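Local structure of GCN5-related N-acetyltransferase (Streptococcus suis, 3G3S) at residues Val164-Lys168 with Gly169-Ser173; Tyr178-Ser182 with Ala183-Ile187; Gln207-Leu210 with Ala211-Arg215. The protein probably transfers an acetyl group from acetyl-CoA to an amine of a substrate not yet identified. All blocks are in the same frame, centred on the assembly; numbering follows the deposited sequence.

Contact 1 of 3, residues Val164-Lys168 with Gly169-Ser173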
ATOM      1  N   VAL A 164      -7.940  16.368  21.441  1.00 26.68           N
ATOM      2  CA  VAL A 164      -8.304  17.739  21.697  1.00 25.18           C
ATOM      3  C   VAL A 164      -8.222  18.090  23.167  1.00 25.41           C
ATOM      4  O   VAL A 164      -8.279  17.216  24.017  1.00 24.73           O
ATOM      5  CB  VAL A 164      -9.749  18.010  21.214  1.00 29.26           C
ATOM      6  CG1 VAL A 164      -9.800  17.891  19.739  1.00 18.57           C
ATOM      7  CG2 VAL A 164     -10.733  17.045  21.846  1.00 27.51           C
ATOM      8  N   ILE A 165      -8.070  19.377  23.426  1.00 25.26           N
ATOM      9  CA  ILE A 165      -8.035  19.921  24.772  1.00 26.35           C
ATOM     10  C   ILE A 165      -9.323  20.740  24.937  1.00 27.42           C
ATOM     11  O   ILE A 165      -9.698  21.522  24.053  1.00 25.12           O
ATOM     12  CB  ILE A 165      -6.770  20.749  25.023  1.00 25.98           C
ATOM     13  CG1 ILE A 165      -5.576  19.824  25.282  1.00 28.61           C
ATOM     14  CG2 ILE A 165      -6.959  21.673  26.238  1.00 26.54           C
ATOM     15  CD1 ILE A 165      -4.223  20.523  25.213  1.00 32.28           C
ATOM     16  N   LEU A 166     -10.033  20.504  26.030  1.00 26.38           N
ATOM     17  CA  LEU A 166     -11.253  21.224  26.320  1.00 28.67           C
ATOM     18  C   LEU A 166     -11.065  22.155  27.509  1.00 31.15           C
ATOM     19  O   LEU A 166     -10.293  21.872  28.416  1.00 27.53           O
ATOM     20  CB  LEU A 166     -12.393  20.258  26.634  1.00 30.76           C
ATOM     21  CG  LEU A 166     -13.173  19.492  25.566  1.00 29.77           C
ATOM     22  CD1 LEU A 166     -12.254  18.821  24.589  1.00 39.61           C
ATOM     23  CD2 LEU A 166     -14.042  18.487  26.273  1.00 35.42           C
ATOM     24  N   HIS A 167     -11.783  23.262  27.517  1.00 30.39           N
ATOM     25  CA  HIS A 167     -11.749  24.169  28.660  1.00 32.82           C
ATOM     26  C   HIS A 167     -13.112  24.794  28.767  1.00 32.92           C
ATOM     27  O   HIS A 167     -13.627  25.276  27.772  1.00 28.71           O
ATOM     28  CB  HIS A 167     -10.702  25.223  28.454  1.00 34.15           C
ATOM     29  CG  HIS A 167     -10.488  26.093  29.644  1.00 35.90           C
ATOM     30  ND1 HIS A 167     -10.815  27.428  29.656  1.00 31.80           N
ATOM     31  CD2 HIS A 167      -9.973  25.816  30.863  1.00 32.02           C
ATOM     32  CE1 HIS A 167     -10.497  27.940  30.832  1.00 42.59           C
ATOM     33  NE2 HIS A 167      -9.988  26.982  31.584  1.00 31.10           N
ATOM     34  N   LYS A 168     -13.716  24.753  29.950  1.00 34.06           N
ATOM     35  CA  LYS A 168     -15.089  25.275  30.133  1.00 35.47           C
ATOM     36  C   LYS A 168     -16.051  24.648  29.132  1.00 32.00           C
ATOM     37  O   LYS A 168     -16.957  25.307  28.629  1.00 32.80           O
ATOM     38  CB  LYS A 168     -15.141  26.804  29.996  1.00 37.02           C
ATOM     39  CG  LYS A 168     -14.183  27.577  30.897  1.00 43.61           C
ATOM     40  CD  LYS A 168     -14.386  27.245  32.363  1.00 54.67           C
ATOM     41  CE  LYS A 168     -13.822  28.334  33.274  1.00 64.00           C
ATOM     42  NZ  LYS A 168     -14.641  29.607  33.240  1.00 68.04           N
ATOM     43  N   GLY A 169     -15.812  23.382  28.818  1.00 28.74           N
ATOM     44  CA  GLY A 169     -16.611  22.650  27.886  1.00 26.93           C
ATOM     45  C   GLY A 169     -16.421  22.924  26.405  1.00 28.27           C
ATOM     46  O   GLY A 169     -17.140  22.353  25.610  1.00 29.77           O
ATOM     47  N   GLN A 170     -15.453  23.752  26.024  1.00 25.77           N
ATOM     48  CA  GLN A 170     -15.212  24.050  24.620  1.00 24.03           C
ATOM     49  C   GLN A 170     -13.872  23.473  24.191  1.00 24.31           C
ATOM     50  O   GLN A 170     -12.941  23.346  25.005  1.00 25.43           O
ATOM     51  CB  GLN A 170     -15.190  25.566  24.394  1.00 23.72           C
ATOM     52  CG  GLN A 170     -16.420  26.282  24.876  1.00 29.14           C
ATOM     53  CD  GLN A 170     -16.345  27.819  24.735  1.00 44.28           C
ATOM     54  OE1 GLN A 170     -15.766  28.353  23.777  1.00 41.16           O
ATOM     55  NE2 GLN A 170     -16.947  28.527  25.693  1.00 34.51           N
ATOM     56  N   VAL A 171     -13.802  23.042  22.940  1.00 23.30           N
ATOM     57  CA  VAL A 171     -12.580  22.589  22.342  1.00 23.95           C
ATOM     58  C   VAL A 171     -11.788  23.851  22.091  1.00 24.25           C
ATOM     59  O   VAL A 171     -12.272  24.764  21.414  1.00 25.98           O
ATOM     60  CB  VAL A 171     -12.815  21.833  21.022  1.00 21.49           C
ATOM     61  CG1 VAL A 171     -11.487  21.601  20.288  1.00 18.53           C
ATOM     62  CG2 VAL A 171     -13.548  20.522  21.314  1.00 23.63           C
ATOM     63  N   VAL A 172     -10.588  23.909  22.669  1.00 26.42           N
ATOM     64  CA  VAL A 172      -9.708  25.073  22.521  1.00 25.27           C
ATOM     65  C   VAL A 172      -8.368  24.770  21.839  1.00 25.07           C
ATOM     66  O   VAL A 172      -7.643  25.698  21.500  1.00 24.57           O
ATOM     67  CB  VAL A 172      -9.491  25.756  23.888  1.00 28.68           C
ATOM     68  CG1 VAL A 172     -10.837  26.199  24.468  1.00 22.99           C
ATOM     69  CG2 VAL A 172      -8.756  24.840  24.852  1.00 22.78           C
ATOM     70  N   SER A 173      -8.021  23.493  21.666  1.00 25.48           N
ATOM     71  CA  SER A 173      -6.788  23.124  20.991  1.00 24.38           C
ATOM     72  C   SER A 173      -6.898  21.662  20.591  1.00 24.17           C
ATOM     73  O   SER A 173      -7.736  20.914  21.138  1.00 21.39           O
ATOM     74  CB  SER A 173      -5.553  23.356  21.896  1.00 27.01           C
ATOM     75  OG  SER A 173      -4.374  23.141  21.130  1.00 27.90           O
TER
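I165 and S173 pair at the inner end of a tight beta hairpin, and H167 and Q170 close its outer end. Backbone bonds do most of the work. I165 N gives a nearly straight bond to S173 O at 2.8 Å. V172 N reaches I165 O at 2.9 Å. Both V172 and S173 therefore face I165, which is a classic beta bulge. Beyond it H167 and Q170 bond both ways. Q170 O lies 2.8 Å from H167 N, and Q170 N meets H167 O at 3.0 Å. The turn from H167 to Q170 is type I', and K168 and G169 both have positive phi. Weaker CA-H...O contacts fill in, with L166 CA 3.0 Å from Q170 O.

Apolar contacts form on both faces. On one face the two methyls of V171 touch different residues. CG2 meets L166 CD1 at 3.9 Å, and CG1, anti to the backbone N (chi1 169°), meets V164 CB at 4.1 Å. On the other face I165 CG2 and V172 CG2 touch at 3.9 Å, the two side chains crossing at about a right angle. Helix 131-139 covers V164 and V171, while L200 of helix 200-214 packs on I165 and V172.

Polar ends turn to partners elsewhere. H167 ND1 bonds to Y195 OH, and its ring stacks with F124. Q170 OE1 takes a bond from R192, and S173 OG bonds to T191 and to the carbonyl of D190. The chemistry thus divides by role: backbone bonds set the bulge and the turn, methyls pack the hairpin on helices 131-139 and 200-214, and polar ends bond it to strand 184-191 and to loop residues.

Contact 2 of 3, residues Tyr178-Ser182 with Ala183-Ile187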
ATOM      1  N   TYR A 178      -4.124  15.129   9.793  1.00 21.42           N
ATOM      2  CA  TYR A 178      -4.583  15.838   8.583  1.00 22.08           C
ATOM      3  C   TYR A 178      -4.775  14.833   7.432  1.00 23.02           C
ATOM      4  O   TYR A 178      -5.655  14.981   6.518  1.00 24.18           O
ATOM      5  CB  TYR A 178      -3.519  16.847   8.191  1.00 23.03           C
ATOM      6  CG  TYR A 178      -3.888  17.750   7.009  1.00 20.90           C
ATOM      7  CD1 TYR A 178      -4.598  18.947   7.217  1.00 30.06           C
ATOM      8  CD2 TYR A 178      -3.489  17.448   5.726  1.00 25.28           C
ATOM      9  CE1 TYR A 178      -4.922  19.791   6.144  1.00 30.00           C
ATOM     10  CE2 TYR A 178      -3.822  18.295   4.638  1.00 31.05           C
ATOM     11  CZ  TYR A 178      -4.528  19.457   4.862  1.00 33.34           C
ATOM     12  OH  TYR A 178      -4.836  20.279   3.790  1.00 34.48           O
ATOM     13  N   ALA A 179      -3.912  13.821   7.469  1.00 23.51           N
ATOM     14  CA  ALA A 179      -3.892  12.704   6.559  1.00 24.05           C
ATOM     15  C   ALA A 179      -3.238  11.501   7.259  1.00 22.23           C
ATOM     16  O   ALA A 179      -2.572  11.618   8.315  1.00 25.56           O
ATOM     17  CB  ALA A 179      -3.125  13.061   5.282  1.00 21.73           C
ATOM     18  N   SER A 180      -3.444  10.365   6.619  1.00 25.01           N
ATOM     19  CA  SER A 180      -2.963   9.046   7.023  1.00 25.68           C
ATOM     20  C   SER A 180      -2.357   8.337   5.831  1.00 25.66           C
ATOM     21  O   SER A 180      -2.859   8.468   4.697  1.00 24.77           O
ATOM     22  CB  SER A 180      -4.138   8.173   7.475  1.00 25.22           C
ATOM     23  OG  SER A 180      -4.896   8.790   8.457  1.00 25.69           O
ATOM     24  N   TYR A 181      -1.311   7.565   6.079  1.00 23.11           N
ATOM     25  CA  TYR A 181      -0.746   6.696   5.049  1.00 23.30           C
ATOM     26  C   TYR A 181      -0.546   5.330   5.719  1.00 24.61           C
ATOM     27  O   TYR A 181      -0.828   5.185   6.896  1.00 25.04           O
ATOM     28  CB  TYR A 181       0.513   7.266   4.413  1.00 21.00           C
ATOM     29  CG  TYR A 181       1.689   7.410   5.339  1.00 26.71           C
ATOM     30  CD1 TYR A 181       1.751   8.460   6.242  1.00 25.54           C
ATOM     31  CD2 TYR A 181       2.744   6.503   5.307  1.00 26.62           C
ATOM     32  CE1 TYR A 181       2.837   8.591   7.115  1.00 25.10           C
ATOM     33  CE2 TYR A 181       3.830   6.637   6.169  1.00 29.77           C
ATOM     34  CZ  TYR A 181       3.865   7.694   7.062  1.00 23.58           C
ATOM     35  OH  TYR A 181       4.942   7.840   7.926  1.00 27.88           O
ATOM     36  N   SER A 182      -0.077   4.358   4.962  1.00 25.57           N
ATOM     37  CA  SER A 182       0.063   2.977   5.414  1.00 26.38           C
ATOM     38  C   SER A 182       0.743   2.813   6.760  1.00 27.72           C
ATOM     39  O   SER A 182       0.330   1.991   7.557  1.00 29.59           O
ATOM     40  CB  SER A 182       0.835   2.182   4.349  1.00 27.71           C
ATOM     41  OG  SER A 182       2.060   2.822   4.009  1.00 26.79           O
ATOM     42  N   ALA A 183       1.747   3.630   7.018  1.00 28.09           N
ATOM     43  CA  ALA A 183       2.542   3.497   8.225  1.00 26.64           C
ATOM     44  C   ALA A 183       2.489   4.714   9.165  1.00 28.04           C
ATOM     45  O   ALA A 183       3.289   4.812  10.108  1.00 25.78           O
ATOM     46  CB  ALA A 183       3.975   3.213   7.813  1.00 26.32           C
ATOM     47  N   GLY A 184       1.572   5.650   8.951  1.00 23.13           N
ATOM     48  CA  GLY A 184       1.585   6.810   9.819  1.00 23.86           C
ATOM     49  C   GLY A 184       0.549   7.830   9.482  1.00 24.09           C
ATOM     50  O   GLY A 184      -0.391   7.525   8.756  1.00 23.59           O
ATOM     51  N   ILE A 185       0.728   9.026  10.046  1.00 24.07           N
ATOM     52  CA  ILE A 185      -0.157  10.174   9.813  1.00 24.10           C
ATOM     53  C   ILE A 185       0.670  11.466   9.622  1.00 24.15           C
ATOM     54  O   ILE A 185       1.862  11.523   9.940  1.00 23.53           O
ATOM     55  CB  ILE A 185      -1.186  10.414  10.956  1.00 21.71           C
ATOM     56  CG1 ILE A 185      -0.454  10.742  12.279  1.00 23.97           C
ATOM     57  CG2 ILE A 185      -2.129   9.224  11.095  1.00 18.58           C
ATOM     58  CD1 ILE A 185      -1.333  11.312  13.394  1.00 30.10           C
ATOM     59  N   GLU A 186       0.007  12.479   9.081  1.00 24.22           N
ATOM     60  CA  GLU A 186       0.580  13.802   8.898  1.00 24.43           C
ATOM     61  C   GLU A 186      -0.142  14.675   9.898  1.00 23.95           C
ATOM     62  O   GLU A 186      -1.376  14.783   9.864  1.00 24.70           O
ATOM     63  CB  GLU A 186       0.350  14.297   7.478  1.00 23.41           C
ATOM     64  CG  GLU A 186       1.087  15.562   7.158  1.00 26.31           C
ATOM     65  CD  GLU A 186       2.574  15.342   6.997  1.00 26.02           C
ATOM     66  OE1 GLU A 186       3.024  14.919   5.904  1.00 20.81           O
ATOM     67  OE2 GLU A 186       3.287  15.626   7.960  1.00 24.42           O
ATOM     68  N   ILE A 187       0.614  15.286  10.815  1.00 21.51           N
ATOM     69  CA  ILE A 187       0.016  16.008  11.902  1.00 19.34           C
ATOM     70  C   ILE A 187      -0.444  17.416  11.571  1.00 23.80           C
ATOM     71  O   ILE A 187       0.169  18.137  10.790  1.00 22.18           O
ATOM     72  CB  ILE A 187       0.997  16.076  13.138  1.00 21.58           C
ATOM     73  CG1 ILE A 187       1.215  14.693  13.665  1.00 20.61           C
ATOM     74  CG2 ILE A 187       0.447  17.046  14.228  1.00 18.73           C
ATOM     75  CD1 ILE A 187       2.112  14.652  14.939  1.00 15.95           C
TER
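Y181 and G184 bond both ways across a type I turn, and the segments 179-181 and 184-187 of strands 170-181 and 184-191 run back from it at 155° between their directions. Y181 N lies 2.8 Å from G184 O. The return bond, from G184 N to Y181 O, is longer at 3.2 Å. Farther along, E186 N meets A179 O at 2.8 Å. Y178 N bonds to E186 O where the chain turns a corner at Y178.

The main side-chain contact is the Y181 ring laid over G184. Its CG sits between the backbone N and the carbonyl carbon (chi1 65°), which folds the ring back across the hairpin. G184 CA lies over the ring face, 3.9 Å from the centroid, as a CH-pi contact. G184 N is above the ring centre. The lack of a side chain lets the ring lie close on G184. Next to it A183 CB touches Y181 CE2 at 3.8 Å. On the Y181 face, W22 meets the ring edge-to-face, and the buried carboxylate of E186 is held at both oxygens, OE2 by S220 OG and OE1 by T19 OG1.

On the opposite face of the sheet, S180 OG packs 3.8 Å from I185 CG2. This hydroxyl is bonded to Y150 OH and to the carbonyl of L159. Backbone bonds from I185 and I187 to S220 add strand 218-223 beside the hairpin. The hairpin joins strands 170-181 and 184-191 of the central mixed sheet, and 184-191 leads into helix 200-214, consistent with the GNAT fold.

Contact 3 of 3, residues Gln207-Leu210 with Ala211-Arg215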
ATOM      1  N   GLN A 207       0.836  14.162  23.196  1.00 26.24           N
ATOM      2  CA  GLN A 207      -0.097  13.039  23.379  1.00 26.97           C
ATOM      3  C   GLN A 207      -0.344  12.278  22.098  1.00 27.75           C
ATOM      4  O   GLN A 207      -0.363  11.053  22.086  1.00 27.22           O
ATOM      5  CB  GLN A 207      -1.427  13.569  23.897  1.00 28.41           C
ATOM      6  CG  GLN A 207      -2.560  12.544  24.160  1.00 31.34           C
ATOM      7  CD  GLN A 207      -2.350  11.767  25.434  1.00 38.56           C
ATOM      8  OE1 GLN A 207      -1.442  10.941  25.519  1.00 49.52           O
ATOM      9  NE2 GLN A 207      -3.195  12.007  26.420  1.00 39.83           N
ATOM     10  N   LEU A 208      -0.588  13.013  21.016  1.00 27.65           N
ATOM     11  CA  LEU A 208      -0.823  12.381  19.718  1.00 28.55           C
ATOM     12  C   LEU A 208       0.377  11.529  19.284  1.00 26.00           C
ATOM     13  O   LEU A 208       0.197  10.389  18.852  1.00 28.93           O
ATOM     14  CB  LEU A 208      -1.130  13.441  18.652  1.00 26.39           C
ATOM     15  CG  LEU A 208      -1.387  12.923  17.233  1.00 31.19           C
ATOM     16  CD1 LEU A 208      -2.492  11.886  17.229  1.00 30.48           C
ATOM     17  CD2 LEU A 208      -1.692  14.067  16.276  1.00 22.83           C
ATOM     18  N   ILE A 209       1.581  12.095  19.399  1.00 26.65           N
ATOM     19  CA  ILE A 209       2.834  11.403  19.044  1.00 25.80           C
ATOM     20  C   ILE A 209       2.879  10.109  19.840  1.00 25.47           C
ATOM     21  O   ILE A 209       3.033   9.039  19.282  1.00 23.75           O
ATOM     22  CB  ILE A 209       4.076  12.283  19.325  1.00 26.71           C
ATOM     23  CG1 ILE A 209       4.124  13.451  18.326  1.00 21.81           C
ATOM     24  CG2 ILE A 209       5.407  11.442  19.266  1.00 22.54           C
ATOM     25  CD1 ILE A 209       5.122  14.568  18.626  1.00 19.77           C
ATOM     26  N   LEU A 210       2.692  10.205  21.156  1.00 30.91           N
ATOM     27  CA  LEU A 210       2.683   9.018  22.028  1.00 29.58           C
ATOM     28  C   LEU A 210       1.631   7.984  21.613  1.00 29.60           C
ATOM     29  O   LEU A 210       1.900   6.778  21.613  1.00 30.41           O
ATOM     30  CB  LEU A 210       2.476   9.429  23.487  1.00 28.58           C
ATOM     31  CG  LEU A 210       3.665  10.075  24.181  1.00 31.41           C
ATOM     32  CD1 LEU A 210       3.230  10.684  25.513  1.00 33.51           C
ATOM     33  CD2 LEU A 210       4.801   9.057  24.398  1.00 31.86           C
ATOM     34  N   ALA A 211       0.446   8.463  21.235  1.00 30.01           N
ATOM     35  CA  ALA A 211      -0.618   7.595  20.745  1.00 29.96           C
ATOM     36  C   ALA A 211      -0.184   6.873  19.460  1.00 30.58           C
ATOM     37  O   ALA A 211      -0.480   5.679  19.262  1.00 30.95           O
ATOM     38  CB  ALA A 211      -1.885   8.404  20.494  1.00 30.23           C
ATOM     39  N   CYS A 212       0.488   7.611  18.578  1.00 30.40           N
ATOM     40  CA  CYS A 212       0.999   7.061  17.327  1.00 29.75           C
ATOM     41  C   CYS A 212       2.034   5.992  17.561  1.00 30.00           C
ATOM     42  O   CYS A 212       1.906   4.876  17.074  1.00 29.48           O
ATOM     43  CB  CYS A 212       1.611   8.159  16.475  1.00 28.64           C
ATOM     44  SG  CYS A 212       0.304   9.105  15.638  1.00 31.20           S
ATOM     45  N   LEU A 213       3.055   6.349  18.323  1.00 32.45           N
ATOM     46  CA  LEU A 213       4.123   5.424  18.640  1.00 34.22           C
ATOM     47  C   LEU A 213       3.568   4.148  19.270  1.00 37.62           C
ATOM     48  O   LEU A 213       3.965   3.040  18.910  1.00 38.59           O
ATOM     49  CB  LEU A 213       5.151   6.093  19.548  1.00 35.29           C
ATOM     50  CG  LEU A 213       5.939   7.297  18.994  1.00 29.41           C
ATOM     51  CD1 LEU A 213       6.926   7.721  20.040  1.00 31.77           C
ATOM     52  CD2 LEU A 213       6.673   7.037  17.670  1.00 32.39           C
ATOM     53  N   ASP A 214       2.609   4.302  20.167  1.00 41.56           N
ATOM     54  CA  ASP A 214       1.953   3.166  20.807  1.00 43.17           C
ATOM     55  C   ASP A 214       1.298   2.219  19.799  1.00 42.54           C
ATOM     56  O   ASP A 214       1.236   1.020  20.028  1.00 43.33           O
ATOM     57  CB  ASP A 214       0.883   3.676  21.770  1.00 45.14           C
ATOM     58  CG  ASP A 214       0.167   2.561  22.485  1.00 53.55           C
ATOM     59  OD1 ASP A 214       0.816   1.882  23.318  1.00 58.43           O
ATOM     60  OD2 ASP A 214      -1.047   2.381  22.222  1.00 65.20           O
ATOM     61  N   ARG A 215       0.795   2.753  18.692  1.00 39.78           N
ATOM     62  CA  ARG A 215       0.147   1.933  17.667  1.00 38.38           C
ATOM     63  C   ARG A 215       1.102   1.569  16.518  1.00 35.61           C
ATOM     64  O   ARG A 215       0.677   0.993  15.527  1.00 34.85           O
ATOM     65  CB  ARG A 215      -1.055   2.685  17.073  1.00 38.48           C
ATOM     66  CG  ARG A 215      -2.185   2.960  18.010  1.00 42.35           C
ATOM     67  CD  ARG A 215      -3.002   4.123  17.502  1.00 45.93           C
ATOM     68  NE  ARG A 215      -4.282   4.325  18.198  1.00 49.65           N
ATOM     69  CZ  ARG A 215      -4.437   4.831  19.427  1.00 52.26           C
ATOM     70  NH1 ARG A 215      -3.393   5.160  20.191  1.00 59.81           N
ATOM     71  NH2 ARG A 215      -5.662   4.986  19.918  1.00 48.71           N
TER
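A211 N bonds to Q207 O at 2.8 Å, an i to i+4 step of the alpha-helix 200-214. This helix links strands 184-191 and 218-223 in a beta-alpha-beta unit of the acetyltransferase fold. The A211 methyl sits close to the backbone of the preceding turn, with CB 3.3 Å from L208 O.

C212 comes next. Its N bonds to L208 O at 2.8 Å. SG is anti to the carbonyl carbon (chi1 -79°), which turns the sulfur back along the helix. There it lies 4.3 Å from L208 CD1. Both residues are buried, and both pack on I185 of strand 184-191.

L213 N meets I209 O at 2.9 Å in a bond that is nearly straight at the hydrogen. The side chains of I209 and L213 run alongside each other in the same direction. I209 CG2 touches L213 CD1 at 4.1 Å. F108 and P219 contact both residues, so this pair faces a loop and strand 218-223. Helix 110-118 also reaches it, through L113 on I209 and L110 on L213.

D214 ends the run of helical residues. Its N bonds to L210 O, and its CB packs close to that same oxygen.

R215 is the first residue to leave helical backbone angles. Its N bonds to C212 O, with a weak second bond to A211 O. The side chain also turns back to the last turn: R215 NH1 gives a hydrogen bond to A211 O at 3.1 Å, with that oxygen close to the guanidinium plane.

How the contacts relate
Contacts 1 and 2 are hairpins at the two ends of strand 170-181, with centres about 24 Å apart. Contact 3 is a helical turn. Contact 2 lies nearest the chain centre, about 8 Å away, and contact 1 is farthest out at about 22 Å. Each mixes buried and exposed residues. Contact 1 pairs valine, leucine and isoleucine methyls beside a bulge, whereas contact 2 uses a tyrosine ring over glycine and a buried carboxylate. Contact 3 has helical backbone bonds with aliphatic packing. Contacts 2 and 3 meet directly, with I185 CD1 3.5 Å from C212 SG. Contact 1 touches neither.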